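Local coordinates for type VII secretion system protein EssB (Staphylococcus aureus, PDB 4ANN) that forms part of the membrane-embedded type VII (Ess) secretion machinery and is probably required for secretion of the proteins EsxA and EsxB, at residues Gly163-His168 against Lys176-Ala181. Sequence-based numbering, arbitrary orientation. Where two conformers were deposited one is given.
Sequences GNLELH and KVIEAA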
ATOM      1  N   GLY A 163       4.814  14.306   9.227  1.00  8.70           N
ATOM      2  CA  GLY A 163       4.672  15.676   9.641  1.00 10.56           C
ATOM      3  C   GLY A 163       3.397  15.923  10.411  1.00  8.66           C
ATOM      4  O   GLY A 163       2.571  15.017  10.668  1.00  8.74           O
ATOM      5  N   ASN A 164       3.214  17.162  10.816  1.00  8.52           N
ATOM      6  CA  ASN A 164       1.949  17.655  11.382  1.00  8.56           C
ATOM      7  C   ASN A 164       1.136  18.040  10.182  1.00  7.77           C
ATOM      8  O   ASN A 164       1.299  19.132   9.617  1.00  8.89           O
ATOM      9  CB  ASN A 164       2.291  18.815  12.333  1.00  9.16           C
ATOM     10  CG  ASN A 164       1.089  19.361  13.045  1.00  9.19           C
ATOM     11  OD1 ASN A 164       1.219  19.920  14.214  1.00 11.79           O
ATOM     12  ND2 ASN A 164      -0.051  19.301  12.459  1.00  8.45           N
ATOM     13  N   LEU A 165       0.254  17.179   9.751  1.00  8.36           N
ATOM     14  CA  LEU A 165      -0.353  17.306   8.411  1.00  8.95           C
ATOM     15  C   LEU A 165      -1.144  18.577   8.263  1.00  8.41           C
ATOM     16  O   LEU A 165      -1.056  19.231   7.204  1.00  9.69           O
ATOM     17  CB  LEU A 165      -1.195  16.070   8.080  1.00 11.47           C
ATOM     18  CG  LEU A 165      -1.631  15.946   6.645  1.00 12.91           C
ATOM     19  CD1 LEU A 165      -0.431  15.782   5.701  1.00 16.30           C
ATOM     20  CD2 LEU A 165      -2.627  14.787   6.512  1.00 18.65           C
ATOM     21  N   GLU A 166      -1.900  19.007   9.291  1.00  9.07           N
ATOM     22  CA  GLU A 166      -2.686  20.206   9.122  1.00 10.16           C
ATOM     23  C   GLU A 166      -1.857  21.464   9.088  1.00 10.08           C
ATOM     24  O   GLU A 166      -2.368  22.499   8.646  1.00 14.02           O
ATOM     25  CB  GLU A 166      -3.784  20.228  10.212  1.00 13.03           C
ATOM     26  CG  GLU A 166      -4.770  19.142   9.847  1.00 21.94           C
ATOM     27  CD  GLU A 166      -6.201  19.510   9.904  1.00 26.72           C
ATOM     28  OE1 GLU A 166      -6.473  20.707   9.966  1.00 42.88           O
ATOM     29  OE2 GLU A 166      -6.962  18.538   9.921  1.00 28.40           O
ATOM     30  N   LEU A 167      -0.589  21.428   9.484  1.00  9.33           N
ATOM     31  CA  LEU A 167       0.313  22.556   9.335  1.00  9.67           C
ATOM     32  C   LEU A 167       1.001  22.559   7.967  1.00 10.15           C
ATOM     33  O   LEU A 167       1.859  23.416   7.710  1.00 11.98           O
ATOM     34  CB  LEU A 167       1.324  22.571  10.455  1.00 10.65           C
ATOM     35  CG  LEU A 167       0.735  22.823  11.860  1.00 12.56           C
ATOM     36  CD1 LEU A 167       1.850  22.971  12.886  1.00 14.40           C
ATOM     37  CD2 LEU A 167      -0.167  24.040  11.950  1.00 19.39           C
ATOM     38  N   HIS A 168       0.665  21.642   7.071  1.00 10.85           N
ATOM     39  CA  HIS A 168       1.274  21.621   5.736  1.00 10.29           C
ATOM     40  C   HIS A 168       1.046  22.932   5.016  1.00  9.91           C
ATOM     41  O   HIS A 168      -0.059  23.462   4.965  1.00 11.80           O
ATOM     42  CB  HIS A 168       0.615  20.474   4.957  1.00 11.91           C
ATOM     43  CG  HIS A 168       1.050  20.391   3.520  1.00 10.68           C
ATOM     44  ND1 HIS A 168       2.259  19.891   3.210  1.00 11.77           N
ATOM     45  CD2 HIS A 168       0.492  20.704   2.350  1.00 11.28           C
ATOM     46  CE1 HIS A 168       2.470  19.928   1.923  1.00 10.58           C
ATOM     47  NE2 HIS A 168       1.364  20.411   1.329  1.00 10.19           N
ATOM     48  N   LYS A 176      -7.514  20.742   0.707  1.00 10.62           N
ATOM     49  CA  LYS A 176      -8.785  20.040   0.627  1.00 11.05           C
ATOM     50  C   LYS A 176      -8.595  18.549   0.872  1.00  9.92           C
ATOM     51  O   LYS A 176      -9.400  17.893   1.532  1.00 11.88           O
ATOM     52  CB  LYS A 176      -9.518  20.254  -0.681  1.00 14.06           C
ATOM     53  CG  LYS A 176     -10.103  21.675  -0.841  1.00 23.24           C
ATOM     54  N   VAL A 177      -7.502  17.964   0.307  1.00  8.62           N
ATOM     55  CA  VAL A 177      -7.221  16.563   0.548  1.00  8.04           C
ATOM     56  C   VAL A 177      -6.989  16.330   2.038  1.00  7.90           C
ATOM     57  O   VAL A 177      -7.543  15.411   2.638  1.00  8.89           O
ATOM     58  CB  VAL A 177      -5.997  16.126  -0.298  1.00  7.90           C
ATOM     59  CG1 VAL A 177      -5.543  14.747   0.121  1.00  8.31           C
ATOM     60  CG2 VAL A 177      -6.349  16.145  -1.775  1.00  9.72           C
ATOM     61  N   ILE A 178      -6.165  17.144   2.663  1.00  7.81           N
ATOM     62  CA  ILE A 178      -5.794  17.007   4.039  1.00  8.49           C
ATOM     63  C   ILE A 178      -6.988  17.113   4.953  1.00  9.26           C
ATOM     64  O   ILE A 178      -7.062  16.402   5.981  1.00 10.46           O
ATOM     65  CB  ILE A 178      -4.701  18.025   4.399  1.00  8.74           C
ATOM     66  CG1 ILE A 178      -3.367  17.579   3.755  1.00  9.07           C
ATOM     67  CG2 ILE A 178      -4.571  18.203   5.904  1.00 10.26           C
ATOM     68  CD1 ILE A 178      -2.294  18.641   3.766  1.00 11.21           C
ATOM     69  N   GLU A 179      -7.913  17.984   4.612  0.70 10.18           N
ATOM     70  CA  GLU A 179      -9.063  18.236   5.464  0.70 12.44           C
ATOM     71  C   GLU A 179     -10.154  17.197   5.305  0.70 13.33           C
ATOM     72  O   GLU A 179     -11.083  17.202   6.140  0.70 15.55           O
ATOM     73  CB  GLU A 179      -9.576  19.646   5.231  0.70 14.92           C
ATOM     74  CG  GLU A 179      -8.580  20.658   5.825  0.70 18.07           C
ATOM     75  CD  GLU A 179      -9.249  22.023   5.789  0.70 19.38           C
ATOM     76  OE1 GLU A 179     -10.379  22.008   5.252  0.70 28.98           O
ATOM     77  OE2 GLU A 179      -8.548  22.894   6.265  0.70 22.37           O
ATOM     78  N   ALA A 180     -10.139  16.355   4.293  1.00 12.25           N
ATOM     79  CA  ALA A 180     -11.226  15.362   4.127  1.00 12.20           C
ATOM     80  C   ALA A 180     -11.385  14.565   5.370  1.00 12.69           C
ATOM     81  O   ALA A 180     -10.422  13.981   5.893  1.00 13.18           O
ATOM     82  CB  ALA A 180     -10.938  14.441   2.953  1.00 12.91           C
ATOM     83  N   ALA A 181     -12.576  14.524   5.945  1.00 13.14           N
ATOM     84  CA  ALA A 181     -12.671  14.101   7.325  1.00 14.53           C
ATOM     85  C   ALA A 181     -12.587  12.593   7.464  1.00 14.85           C
ATOM     86  O   ALA A 181     -12.190  12.194   8.538  1.00 21.66           O
ATOM     87  CB  ALA A 181     -13.943  14.602   7.987  1.00 15.90           C
TER
HETATM   88  O   HOH W   1      -6.232  16.355   8.745  1.00 17.59           O
HETATM   89  O   HOH W   2      -6.368  22.587   7.327  1.00 41.93           O
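Ile178 of helix 172-179 packs against Leu165 and Glu166 of the 3-10 segment 165-167 and against His168 just after it. The tight part is Ile178 against Leu165 and His168. Leu165 CG lies 3.7 Å from Ile178 CG1, and of its methyls CD1 sits near Ile178 CD1 and CG1, CD2 near Ile178 CG2 and CG1. With CG1 beside the backbone N (chi1 -73°) and the chain extended beyond it, Ile178 places CD1 close to both Leu165 O, at 3.7 Å, and His168 CB, at 3.6 Å. That carbonyl also accepts from His168 N, one of the turn's two i to i+3 bonds. The His168 ring meets CD1 obliquely, and its NE2 is hydrogen-bonded to Glu174 of helix 172-179. The connection between helix 157-162 and helix 172-179, in the helical part of the cytoplasmic segment of EssB, thus folds back on the second helix, while Ile178 also touches Ile148 of helix 136-151. The outer side, by contrast, is looser and wet. Glu166 offers Ile178 CG2 only its CG, at 4.1 Å, and its carboxylate works through water: one molecule donates to Glu166 OE2 (2.6 Å) and to Ile178 O (2.9 Å), which also accepts from Lys144. A second water bridge, from Glu166 OE1 to Glu179, is doubtful, since Glu179 has two conformers. No direct hydrogen bond joins the two segments.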